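Local coordinates for (S)-ureidoglycine aminohydrolase cupin domain-containing protein (Pseudomonas syringae pv. tomato, PDB 3MYX) that is of unknown function but folds as two cupin barrels in tandem and may be related to (S)-ureidoglycine aminohydrolase, at residues Leu8-Ala13 and Ile47-Val52; Ser35-Ala40 and Tyr63-Met68; Gly74-Thr79 and Ser109-Cys114; Asp83-Ser88 and Ile127-Arg132. All blocks are in the same frame, centred on the assembly; numbering follows the deposited sequence.

Contact 1. Residues Leu8-Ala13 and Ile47-Val52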
loop_
_atom_site.group_PDB
_atom_site.type_symbol
_atom_site.label_atom_id
_atom_site.label_comp_id
_atom_site.label_asym_id
_atom_site.label_seq_id
_atom_site.Cartn_x
_atom_site.Cartn_y
_atom_site.Cartn_z
ATOM N N LEU A 8 11.076 2.065 1.539
ATOM C CA LEU A 8 10.688 2.902 2.671
ATOM C C LEU A 8 9.700 2.205 3.580
ATOM O O LEU A 8 8.594 1.883 3.163
ATOM C CB LEU A 8 10.066 4.204 2.165
ATOM C CG LEU A 8 10.983 5.050 1.272
ATOM C CD1 LEU A 8 10.224 6.157 0.577
ATOM C CD2 LEU A 8 12.169 5.601 2.099
ATOM N N LEU A 9 10.110 1.975 4.817
ATOM C CA LEU A 9 9.203 1.444 5.834
ATOM C C LEU A 9 8.252 2.586 6.222
ATOM O O LEU A 9 8.698 3.650 6.661
ATOM C CB LEU A 9 9.982 0.897 7.046
ATOM C CG LEU A 9 9.400 -0.277 7.854
ATOM C CD1 LEU A 9 7.967 -0.039 8.250
ATOM C CD2 LEU A 9 9.510 -1.616 7.119
ATOM N N LEU A 10 6.948 2.382 6.032
ATOM C CA LEU A 10 5.955 3.425 6.322
ATOM C C LEU A 10 5.454 3.349 7.765
ATOM O O LEU A 10 5.292 4.377 8.417
ATOM C CB LEU A 10 4.766 3.348 5.352
ATOM C CG LEU A 10 5.100 3.467 3.861
ATOM C CD1 LEU A 10 3.802 3.518 3.061
ATOM C CD2 LEU A 10 5.970 4.710 3.565
ATOM N N ALA A 11 5.172 2.141 8.250
ATOM C CA ALA A 11 4.717 1.972 9.615
ATOM C C ALA A 11 5.005 0.567 10.096
ATOM O O ALA A 11 4.874 -0.394 9.345
ATOM C CB ALA A 11 3.216 2.270 9.726
ATOM N N ARG A 12 5.386 0.471 11.366
ATOM C CA ARG A 12 5.554 -0.797 12.044
ATOM C C ARG A 12 4.249 -1.200 12.716
ATOM O O ARG A 12 3.455 -0.340 13.125
ATOM C CB ARG A 12 6.610 -0.683 13.136
ATOM C CG ARG A 12 8.021 -0.451 12.661
ATOM C CD ARG A 12 8.564 -1.671 12.009
ATOM N NE ARG A 12 9.998 -1.564 11.771
ATOM C CZ ARG A 12 10.714 -2.444 11.084
ATOM N NH1 ARG A 12 10.147 -3.519 10.549
ATOM N NH2 ARG A 12 12.007 -2.245 10.921
ATOM N N ALA A 13 4.066 -2.501 12.925
ATOM C CA ALA A 13 2.880 -2.997 13.603
ATOM C C ALA A 13 2.638 -2.315 14.954
ATOM O O ALA A 13 1.512 -1.992 15.280
ATOM C CB ALA A 13 2.957 -4.528 13.773
ATOM N N ILE A 47 2.367 8.926 -8.390
ATOM C CA ILE A 47 2.204 7.926 -7.334
ATOM C C ILE A 47 2.798 8.444 -6.025
ATOM O O ILE A 47 3.937 8.895 -5.996
ATOM C CB ILE A 47 2.830 6.588 -7.734
ATOM C CG1 ILE A 47 1.960 5.906 -8.804
ATOM C CG2 ILE A 47 2.947 5.650 -6.531
ATOM C CD1 ILE A 47 0.686 5.229 -8.254
ATOM N N ALA A 48 2.014 8.371 -4.950
ATOM C CA ALA A 48 2.408 8.866 -3.640
ATOM C C ALA A 48 2.163 7.786 -2.585
ATOM O O ALA A 48 1.238 6.972 -2.705
ATOM C CB ALA A 48 1.628 10.133 -3.263
ATOM N N ALA A 49 2.994 7.780 -1.558
ATOM C CA ALA A 49 2.848 6.845 -0.455
ATOM C C ALA A 49 3.269 7.501 0.849
ATOM O O ALA A 49 4.129 8.378 0.860
ATOM C CB ALA A 49 3.664 5.545 -0.708
ATOM N N GLY A 50 2.668 7.068 1.946
ATOM C CA GLY A 50 2.990 7.636 3.230
ATOM C C GLY A 50 2.005 7.179 4.280
ATOM O O GLY A 50 1.502 6.051 4.220
ATOM N N ILE A 51 1.770 8.062 5.253
ATOM C CA ILE A 51 0.762 7.827 6.275
ATOM C C ILE A 51 -0.126 9.061 6.430
ATOM O O ILE A 51 0.221 10.180 6.027
ATOM C CB ILE A 51 1.387 7.403 7.643
ATOM C CG1 ILE A 51 2.214 8.554 8.242
ATOM C CG2 ILE A 51 2.211 6.109 7.479
ATOM C CD1 ILE A 51 2.768 8.285 9.635
ATOM N N VAL A 52 -1.318 8.821 6.955
ATOM C CA VAL A 52 -2.246 9.877 7.337
ATOM C C VAL A 52 -2.548 9.712 8.824
ATOM O O VAL A 52 -2.824 8.599 9.285
ATOM C CB VAL A 52 -3.550 9.854 6.526
ATOM C CG1 VAL A 52 -4.558 10.863 7.074
ATOM C CG2 VAL A 52 -3.243 10.128 5.051
#
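Leu10 does most of the work here, laying its isobutyl group over the main chain of Gly50, between the side chains of Ala49 and Ile51. The apolar touches are light. Leu10 CD1 sits 4.3 Å from Ala49 CB, and Leu10 CB is 4.3 Å from Ile51 CG2, so the leucine is flanked by the two side chains of 47-52 that point toward it, while Gly50 between them presents only main chain. With CG anti to its own carbonyl carbon (chi1 -58°) and CD1 anti to CA (chi2 -174°), Leu10 sends CD1 down onto that glycine, where Gly50 O lies 3.6 Å from Leu10 CD1.

A second methyl-to-carbonyl approach runs the other way: Ile51 CG2 is 3.7 Å from Leu10 O. Ile51 was modelled in two conformers, and this contact belongs to the one described. No hydrogen bond joins the two segments. The strand axes pass 6.9 Å apart at an angle of 31°, too far for backbone pairing, and each strand finds its partners in its own sheet. Ala49 bonds to Ala40 on one side, while Leu10 and Ala11 both bond to Thr214, forming a classic beta bulge exactly where the contact is made. Phe216, two residues further along that partner strand, also touches Leu10 and Ala49 and thickens the apolar layer.

Strand 7-11 is the first of the chain, yet it edges the sheet built largely from the C-terminal half, and here it packs on a sheet of the N-terminal half: an interface between the two barrels of a bicupin.

Contact 2. Residues Ser35-Ala40 and Tyr63-Met68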
loop_
_atom_site.group_PDB
_atom_site.type_symbol
_atom_site.label_atom_id
_atom_site.label_comp_id
_atom_site.label_asym_id
_atom_site.label_seq_id
_atom_site.Cartn_x
_atom_site.Cartn_y
_atom_site.Cartn_z
ATOM N N SER A 35 -2.503 18.929 7.183
ATOM C CA SER A 35 -1.645 18.695 8.345
ATOM C C SER A 35 -1.505 17.205 8.661
ATOM O O SER A 35 -0.469 16.761 9.174
ATOM C CB SER A 35 -2.147 19.456 9.594
ATOM O OG SER A 35 -3.436 19.047 9.993
ATOM N N GLY A 36 -2.551 16.449 8.359
ATOM C CA GLY A 36 -2.551 15.007 8.593
ATOM C C GLY A 36 -1.843 14.173 7.547
ATOM O O GLY A 36 -1.598 12.991 7.776
ATOM N N ARG A 37 -1.539 14.766 6.387
ATOM C CA ARG A 37 -0.903 14.052 5.289
ATOM C C ARG A 37 0.604 14.042 5.465
ATOM O O ARG A 37 1.235 15.105 5.527
ATOM C CB ARG A 37 -1.284 14.697 3.943
ATOM C CG ARG A 37 -0.605 14.065 2.731
ATOM C CD ARG A 37 -1.203 12.724 2.346
ATOM N NE ARG A 37 -2.465 12.888 1.650
ATOM C CZ ARG A 37 -3.243 11.890 1.243
ATOM N NH1 ARG A 37 -2.940 10.643 1.530
ATOM N NH2 ARG A 37 -4.348 12.155 0.574
ATOM N N ARG A 38 1.178 12.843 5.542
ATOM C CA ARG A 38 2.613 12.662 5.776
ATOM C C ARG A 38 3.129 11.807 4.642
ATOM O O ARG A 38 2.934 10.581 4.624
ATOM C CB ARG A 38 2.866 12.003 7.136
ATOM C CG ARG A 38 2.056 12.575 8.281
ATOM C CD ARG A 38 2.395 14.016 8.572
ATOM N NE ARG A 38 1.442 14.582 9.526
ATOM C CZ ARG A 38 1.487 14.393 10.845
ATOM N NH1 ARG A 38 2.457 13.665 11.385
ATOM N NH2 ARG A 38 0.558 14.944 11.625
ATOM N N THR A 39 3.761 12.451 3.666
ATOM C CA THR A 39 4.144 11.773 2.434
ATOM C C THR A 39 5.603 11.355 2.471
ATOM O O THR A 39 6.482 12.184 2.705
ATOM C CB THR A 39 3.862 12.694 1.242
ATOM O OG1 THR A 39 2.455 12.981 1.225
ATOM C CG2 THR A 39 4.272 12.049 -0.056
ATOM N N ALA A 40 5.851 10.065 2.265
ATOM C CA ALA A 40 7.202 9.522 2.230
ATOM C C ALA A 40 7.801 9.512 0.833
ATOM O O ALA A 40 9.022 9.495 0.682
ATOM C CB ALA A 40 7.198 8.126 2.792
ATOM N N TYR A 63 -13.524 12.372 -4.786
ATOM C CA TYR A 63 -12.185 12.118 -4.288
ATOM C C TYR A 63 -11.186 12.280 -5.433
ATOM O O TYR A 63 -11.419 11.770 -6.523
ATOM C CB TYR A 63 -12.084 10.723 -3.640
ATOM C CG TYR A 63 -10.969 10.683 -2.633
ATOM C CD1 TYR A 63 -11.119 11.278 -1.380
ATOM C CD2 TYR A 63 -9.731 10.134 -2.948
ATOM C CE1 TYR A 63 -10.072 11.306 -0.473
ATOM C CE2 TYR A 63 -8.670 10.177 -2.034
ATOM C CZ TYR A 63 -8.851 10.758 -0.793
ATOM O OH TYR A 63 -7.847 10.834 0.142
ATOM N N PRO A 64 -10.085 13.012 -5.209
ATOM C CA PRO A 64 -9.274 13.441 -6.347
ATOM C C PRO A 64 -8.292 12.388 -6.851
ATOM O O PRO A 64 -7.706 12.570 -7.915
ATOM C CB PRO A 64 -8.506 14.629 -5.786
ATOM C CG PRO A 64 -8.405 14.341 -4.330
ATOM C CD PRO A 64 -9.718 13.744 -3.985
ATOM N N TYR A 65 -8.087 11.334 -6.068
ATOM C CA TYR A 65 -7.096 10.316 -6.343
ATOM C C TYR A 65 -7.758 8.945 -6.321
ATOM O O TYR A 65 -8.857 8.792 -5.800
ATOM C CB TYR A 65 -6.030 10.327 -5.249
ATOM C CG TYR A 65 -5.468 11.682 -4.843
ATOM C CD1 TYR A 65 -5.233 12.687 -5.780
ATOM C CD2 TYR A 65 -5.115 11.932 -3.525
ATOM C CE1 TYR A 65 -4.695 13.915 -5.405
ATOM C CE2 TYR A 65 -4.575 13.145 -3.154
ATOM C CZ TYR A 65 -4.349 14.119 -4.097
ATOM O OH TYR A 65 -3.819 15.316 -3.696
ATOM N N THR A 66 -7.061 7.933 -6.830
ATOM C CA THR A 66 -7.332 6.553 -6.408
ATOM C C THR A 66 -6.443 6.325 -5.203
ATOM O O THR A 66 -5.253 6.512 -5.289
ATOM C CB THR A 66 -7.009 5.532 -7.487
ATOM O OG1 THR A 66 -7.738 5.874 -8.672
ATOM C CG2 THR A 66 -7.365 4.131 -7.023
ATOM N N GLU A 67 -7.013 5.934 -4.073
ATOM C CA GLU A 67 -6.230 5.837 -2.832
ATOM C C GLU A 67 -6.583 4.603 -2.007
ATOM O O GLU A 67 -7.742 4.340 -1.714
ATOM C CB GLU A 67 -6.359 7.122 -2.001
ATOM C CG GLU A 67 -5.436 7.148 -0.783
ATOM C CD GLU A 67 -5.269 8.534 -0.146
ATOM O OE1 GLU A 67 -5.659 9.574 -0.742
ATOM O OE2 GLU A 67 -4.660 8.559 0.945
HETATM N N MSE A 68 -5.543 3.857 -1.647
HETATM C CA MSE A 68 -5.647 2.697 -0.772
HETATM C C MSE A 68 -5.236 3.093 0.620
HETATM O O MSE A 68 -4.215 3.770 0.805
HETATM C CB MSE A 68 -4.707 1.596 -1.232
HETATM C CG MSE A 68 -4.710 0.398 -0.303
HETATM SE SE MSE A 68 -3.321 -0.762 -0.859
HETATM C CE MSE A 68 -3.836 -2.335 0.097
#
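Arg37 and Glu67 reach toward each other from opposite directions and meet in a salt bridge with two hydrogen bonds. The guanidinium is used end-on: Arg37 NH1 gives a nearly straight bond (171°) to Glu67 OE2 at 2.8 Å, and Arg37 NH2 a longer one to the syn lone pair of Glu67 OE1 at 3.2 Å. The two planes are turned 32° apart, so the fork is twisted. Glu67 spans the gap with an extended chain, whereas Arg37 is folded at chi2 (75°) and chi3, which carries the guanidinium to the carboxylate.

Strands 37-39 and 66-71 are not neighbours; 47-54 and 109-116 lie between them in the curved sheet of the N-terminal cupin barrel, and the ion pair crosses those two strands on the concave, interior side, over Phe113, with which Arg37 makes a cation-pi contact.

Further polar partners fix both groups. Tyr63 OH donates to Glu67 OE1 at 2.7 Å, coming from above the carboxylate plane, which gives that oxygen two donors. Arg37 NE makes a second salt bridge, to Asp31, so two acids share the arginine's charge.

Ring contact is slight: Arg37 NH2 lies at the edge of the Tyr65 ring, 3.9 Å from Tyr65 CE2, while the hydroxyl of Tyr65 is bonded to Asp28.

Contact 3. Residues Gly74-Thr79 and Ser109-Cys114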
loop_
_atom_site.group_PDB
_atom_site.type_symbol
_atom_site.label_atom_id
_atom_site.label_comp_id
_atom_site.label_asym_id
_atom_site.label_seq_id
_atom_site.Cartn_x
_atom_site.Cartn_y
_atom_site.Cartn_z
ATOM N N GLY A 74 -6.420 2.933 15.517
ATOM C CA GLY A 74 -7.710 3.568 15.473
ATOM C C GLY A 74 -8.651 2.927 14.480
ATOM O O GLY A 74 -8.603 1.715 14.239
ATOM N N SER A 75 -9.516 3.748 13.913
ATOM C CA SER A 75 -10.572 3.235 13.069
ATOM C C SER A 75 -11.086 4.304 12.158
ATOM O O SER A 75 -11.154 5.478 12.547
ATOM C CB SER A 75 -11.731 2.704 13.939
ATOM O OG SER A 75 -12.733 2.084 13.157
ATOM N N VAL A 76 -11.442 3.910 10.941
ATOM C CA VAL A 76 -12.058 4.820 9.978
ATOM C C VAL A 76 -13.314 4.173 9.434
ATOM O O VAL A 76 -13.300 2.990 9.104
ATOM C CB VAL A 76 -11.108 5.141 8.794
ATOM C CG1 VAL A 76 -11.869 5.790 7.607
ATOM C CG2 VAL A 76 -9.959 6.034 9.260
ATOM N N THR A 77 -14.382 4.943 9.321
ATOM C CA THR A 77 -15.556 4.517 8.573
ATOM C C THR A 77 -15.660 5.392 7.325
ATOM O O THR A 77 -15.672 6.636 7.415
ATOM C CB THR A 77 -16.840 4.595 9.399
ATOM O OG1 THR A 77 -16.743 3.668 10.489
ATOM C CG2 THR A 77 -18.069 4.251 8.543
ATOM N N LEU A 78 -15.670 4.723 6.175
ATOM C CA LEU A 78 -15.806 5.345 4.874
ATOM C C LEU A 78 -17.265 5.177 4.458
ATOM O O LEU A 78 -17.773 4.057 4.432
ATOM C CB LEU A 78 -14.902 4.641 3.838
ATOM C CG LEU A 78 -13.415 4.579 4.176
ATOM C CD1 LEU A 78 -12.683 3.712 3.159
ATOM C CD2 LEU A 78 -12.799 5.990 4.241
ATOM N N THR A 79 -17.930 6.274 4.123
ATOM C CA THR A 79 -19.310 6.232 3.664
ATOM C C THR A 79 -19.417 6.902 2.293
ATOM O O THR A 79 -18.826 7.950 2.074
ATOM C CB THR A 79 -20.245 6.927 4.685
ATOM O OG1 THR A 79 -19.958 6.435 6.009
ATOM C CG2 THR A 79 -21.708 6.672 4.341
ATOM N N SER A 109 -6.286 8.234 15.013
ATOM C CA SER A 109 -6.167 7.146 14.042
ATOM C C SER A 109 -4.995 7.427 13.101
ATOM O O SER A 109 -4.593 8.581 12.882
ATOM C CB SER A 109 -7.461 6.972 13.257
ATOM O OG SER A 109 -8.531 6.578 14.089
ATOM N N LEU A 110 -4.459 6.349 12.528
ATOM C CA LEU A 110 -3.282 6.434 11.671
ATOM C C LEU A 110 -3.362 5.309 10.667
ATOM O O LEU A 110 -3.527 4.137 11.038
ATOM C CB LEU A 110 -1.994 6.309 12.511
ATOM C CG LEU A 110 -0.641 6.599 11.845
ATOM C CD1 LEU A 110 0.423 7.013 12.909
ATOM C CD2 LEU A 110 -0.120 5.431 10.979
ATOM N N TRP A 111 -3.226 5.657 9.392
ATOM C CA TRP A 111 -3.168 4.653 8.339
ATOM C C TRP A 111 -2.061 4.921 7.357
ATOM O O TRP A 111 -1.651 6.063 7.185
ATOM C CB TRP A 111 -4.495 4.543 7.607
ATOM C CG TRP A 111 -5.088 5.772 6.972
ATOM C CD1 TRP A 111 -4.973 6.164 5.668
ATOM C CD2 TRP A 111 -5.990 6.714 7.588
ATOM N NE1 TRP A 111 -5.748 7.263 5.427
ATOM C CE2 TRP A 111 -6.362 7.645 6.587
ATOM C CE3 TRP A 111 -6.501 6.873 8.884
ATOM C CZ2 TRP A 111 -7.245 8.696 6.833
ATOM C CZ3 TRP A 111 -7.348 7.944 9.137
ATOM C CH2 TRP A 111 -7.716 8.831 8.110
ATOM N N ALA A 112 -1.565 3.858 6.728
ATOM C CA ALA A 112 -0.685 4.005 5.582
ATOM C C ALA A 112 -1.533 4.196 4.328
ATOM O O ALA A 112 -2.668 3.746 4.252
ATOM C CB ALA A 112 0.235 2.804 5.415
ATOM N N PHE A 113 -0.964 4.855 3.332
ATOM C CA PHE A 113 -1.654 5.033 2.069
ATOM C C PHE A 113 -0.733 4.859 0.878
ATOM O O PHE A 113 0.490 5.071 0.961
ATOM C CB PHE A 113 -2.323 6.424 1.992
ATOM C CG PHE A 113 -1.358 7.563 1.721
ATOM C CD1 PHE A 113 -1.017 7.932 0.426
ATOM C CD2 PHE A 113 -0.775 8.274 2.764
ATOM C CE1 PHE A 113 -0.109 8.954 0.173
ATOM C CE2 PHE A 113 0.131 9.316 2.504
ATOM C CZ PHE A 113 0.467 9.644 1.202
ATOM N N CYS A 114 -1.348 4.483 -0.243
ATOM C CA CYS A 114 -0.760 4.626 -1.576
ATOM C C CYS A 114 -1.831 5.243 -2.457
ATOM O O CYS A 114 -2.966 4.768 -2.491
ATOM C CB CYS A 114 -0.328 3.269 -2.117
ATOM S SG CYS A 114 0.427 3.375 -3.769
#
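The indole of Trp111 takes Val76 against its six-membered ring, the methyl CG2 arriving obliquely, neither squarely over a face nor at an edge. The valine stands roughly perpendicular to the tryptophan side chain. Val76 CG2 is modelled 3.2 Å from Trp111 CZ3, which is short, but Val76 has two conformers and the closeness should be read with caution. Leu69 and Met71 of strand 66-71, Val52 and Phe54 of strand 47-54 and Ala105 of strand 101-105 also touch the indole, burying it in apolar surroundings.

This is core packing of the cupin beta-barrel: strand 75-80 lies in the four-stranded sheet, strand 109-116 in the larger one, and Val76 and Trp111 point into the barrel interior, where the two sheets face each other. Trp111 holds its CG between the backbone N and the carbonyl carbon (chi1 56°), which swings the ring across to the other sheet. On the valine side, Ile103 and Ala105 also touch Val76, so it is wedged between its own sheet and the indole.

Where the two segments approach most closely, at Gly74 and Ser109 with 4.2 Å between their CA atoms, the contact turns polar. Ser109 OG sits between two main-chain groups, the carbonyl oxygen of Gln106, to which it is bonded, and the amide of Ser75. From across the gap Ser75 N donates to Ser109 OG at 3.0 Å, with an N-H...O angle of 157°.

Contact 4. Residues Asp83-Ser88 and Ile127-Arg132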
loop_
_atom_site.group_PDB
_atom_site.type_symbol
_atom_site.label_atom_id
_atom_site.label_comp_id
_atom_site.label_asym_id
_atom_site.label_seq_id
_atom_site.Cartn_x
_atom_site.Cartn_y
_atom_site.Cartn_z
ATOM N N ASP A 83 -23.392 3.017 0.862
ATOM C CA ASP A 83 -22.270 2.128 1.169
ATOM C C ASP A 83 -21.536 2.617 2.418
ATOM O O ASP A 83 -21.331 3.820 2.597
ATOM C CB ASP A 83 -21.252 2.089 0.024
ATOM C CG ASP A 83 -21.635 1.159 -1.096
ATOM O OD1 ASP A 83 -22.666 0.457 -1.030
ATOM O OD2 ASP A 83 -20.852 1.099 -2.070
ATOM N N SER A 84 -21.078 1.679 3.235
ATOM C CA SER A 84 -20.322 1.985 4.452
ATOM C C SER A 84 -19.308 0.872 4.674
ATOM O O SER A 84 -19.658 -0.319 4.609
ATOM C CB SER A 84 -21.268 2.064 5.657
ATOM O OG SER A 84 -20.588 2.422 6.849
ATOM N N VAL A 85 -18.061 1.261 4.929
ATOM C CA VAL A 85 -16.975 0.337 5.184
ATOM C C VAL A 85 -16.219 0.840 6.408
ATOM O O VAL A 85 -15.765 1.975 6.416
ATOM C CB VAL A 85 -16.020 0.251 3.958
ATOM C CG1 VAL A 85 -14.756 -0.508 4.298
ATOM C CG2 VAL A 85 -16.738 -0.386 2.737
ATOM N N THR A 86 -16.075 0.005 7.430
ATOM C CA THR A 86 -15.320 0.358 8.628
ATOM C C THR A 86 -14.032 -0.450 8.654
ATOM O O THR A 86 -14.065 -1.669 8.474
ATOM C CB THR A 86 -16.146 0.125 9.909
ATOM O OG1 THR A 86 -17.258 1.025 9.913
ATOM C CG2 THR A 86 -15.297 0.338 11.164
ATOM N N LEU A 87 -12.913 0.241 8.868
ATOM C CA LEU A 87 -11.602 -0.373 8.956
ATOM C C LEU A 87 -10.977 -0.166 10.318
ATOM O O LEU A 87 -10.814 0.973 10.790
ATOM C CB LEU A 87 -10.660 0.262 7.948
ATOM C CG LEU A 87 -11.074 0.396 6.506
ATOM C CD1 LEU A 87 -9.982 1.188 5.768
ATOM C CD2 LEU A 87 -11.287 -1.007 5.923
ATOM N N SER A 88 -10.642 -1.274 10.942
ATOM C CA SER A 88 -9.835 -1.263 12.152
ATOM C C SER A 88 -8.416 -1.702 11.785
ATOM O O SER A 88 -8.133 -2.047 10.640
ATOM C CB SER A 88 -10.461 -2.179 13.219
ATOM O OG SER A 88 -10.692 -3.493 12.738
ATOM N N ILE A 127 -16.181 2.673 -3.005
ATOM C CA ILE A 127 -15.293 2.115 -1.991
ATOM C C ILE A 127 -15.264 0.590 -2.121
ATOM O O ILE A 127 -16.300 -0.048 -2.263
ATOM C CB ILE A 127 -15.732 2.463 -0.548
ATOM C CG1 ILE A 127 -15.996 3.952 -0.354
ATOM C CG2 ILE A 127 -14.683 1.982 0.441
ATOM C CD1 ILE A 127 -17.033 4.222 0.804
ATOM N N THR A 128 -14.061 0.015 -2.072
ATOM C CA THR A 128 -13.876 -1.439 -2.137
ATOM C C THR A 128 -13.150 -1.904 -0.871
ATOM O O THR A 128 -12.017 -1.514 -0.638
ATOM C CB THR A 128 -13.069 -1.867 -3.400
ATOM O OG1 THR A 128 -13.728 -1.394 -4.580
ATOM C CG2 THR A 128 -12.954 -3.390 -3.509
ATOM N N ALA A 129 -13.817 -2.720 -0.057
ATOM C CA ALA A 129 -13.186 -3.361 1.103
ATOM C C ALA A 129 -12.324 -4.528 0.631
ATOM O O ALA A 129 -12.637 -5.171 -0.379
ATOM C CB ALA A 129 -14.254 -3.861 2.065
ATOM N N LEU A 130 -11.244 -4.806 1.354
ATOM C CA LEU A 130 -10.265 -5.838 0.963
ATOM C C LEU A 130 -10.123 -6.860 2.085
ATOM O O LEU A 130 -9.477 -6.578 3.089
ATOM C CB LEU A 130 -8.897 -5.211 0.654
ATOM C CG LEU A 130 -8.868 -4.064 -0.359
ATOM C CD1 LEU A 130 -7.489 -3.384 -0.338
ATOM C CD2 LEU A 130 -9.231 -4.508 -1.769
ATOM N N ASP A 131 -10.680 -8.053 1.897
ATOM C CA ASP A 131 -10.691 -9.068 2.957
ATOM C C ASP A 131 -9.289 -9.677 3.127
ATOM O O ASP A 131 -8.746 -10.225 2.172
ATOM C CB ASP A 131 -11.712 -10.161 2.581
ATOM C CG ASP A 131 -11.965 -11.196 3.678
ATOM O OD1 ASP A 131 -11.261 -11.206 4.704
ATOM O OD2 ASP A 131 -12.919 -11.998 3.489
ATOM N N ARG A 132 -8.748 -9.635 4.351
ATOM C CA ARG A 132 -7.485 -10.298 4.677
ATOM C C ARG A 132 -7.504 -11.776 4.278
ATOM O O ARG A 132 -6.460 -12.324 3.925
ATOM C CB ARG A 132 -7.203 -10.197 6.188
ATOM C CG ARG A 132 -6.891 -8.789 6.695
ATOM C CD ARG A 132 -6.925 -8.664 8.208
ATOM N NE ARG A 132 -5.836 -9.399 8.838
ATOM C CZ ARG A 132 -4.602 -8.934 9.033
ATOM N NH1 ARG A 132 -4.246 -7.742 8.609
ATOM N NH2 ARG A 132 -3.695 -9.700 9.643
HETATM O O HOH W 1 -18.993 2.944 -2.799
HETATM O O HOH W 2 -18.551 -0.209 -0.699
#
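Val85 lies between Ile127 and Ala129, giving one methyl to each. Its CG1 is anti to the backbone N (chi1 170°) and faces Ala129, with Val85 CG1 4.1 Å from Ala129 CB; the other branch turns to the isoleucine, and Val85 CG2 is 3.9 Å from Ile127 CG2. Val85 and Ile127 do not meet head-on. The two run side by side, pointing opposite ways, the gamma methyl of Ile127 lying alongside the valine, with Ile127 CG2 coming within 4.1 Å of Val85 CB as well. Ile127 has two conformers and one is described here; beyond this pair it also touches Leu78 and Ser80 of strand 75-80.

The backbones stay apart, 6.7 Å between the CA atoms of Val85 and Ala129, and no direct hydrogen bond crosses. Strand 83-88 is an edge strand of the four-stranded sheet, bonded to 75-80, while strand 127-130 pairs with 92-95. The contact therefore brings two sheets of the N-terminal cupin together by side chains, at the surface of the molecule.

At one end, Asp83 links through water to the backbone of Ile127. Asp83 OD2 accepts from one water at 2.7 Å, and that water in turn accepts from Ile127 N. A second water donates to Ile127 O at 2.7 Å and makes a weak bond to the same carboxylate oxygen. Asp83 also touches a crystal neighbour, so its pose may owe something to the lattice. The chemistry implies a small apolar seam whose polar margin is met through solvent: water serves both the N-H and the C=O of Ile127 where no protein atom of strand 83-88 does.

Overall arrangement
Contacts 2, 3 and 4 belong to the N-terminal cupin barrel, while contact 1 joins that barrel to the sheet of the C-terminal one through strand 7-11. Strands 47-54, 109-116 and 66-71 run side by side, so contacts 1, 2 and 3 share a sheet, with centres 11 to 13 Å apart; contact 4 reaches it through strand 127-130. Contact 4 lies farthest from contact 1, about 19 Å between centres, but only 10 Å from contact 3, to which it is tied by pairing of strands 75-80 and 83-88. Along the chain contacts 1 and 2 interlace, as do 3 and 4, and the first pair closes before the second opens. Together they follow the barrel from its domain interface to its surface edge.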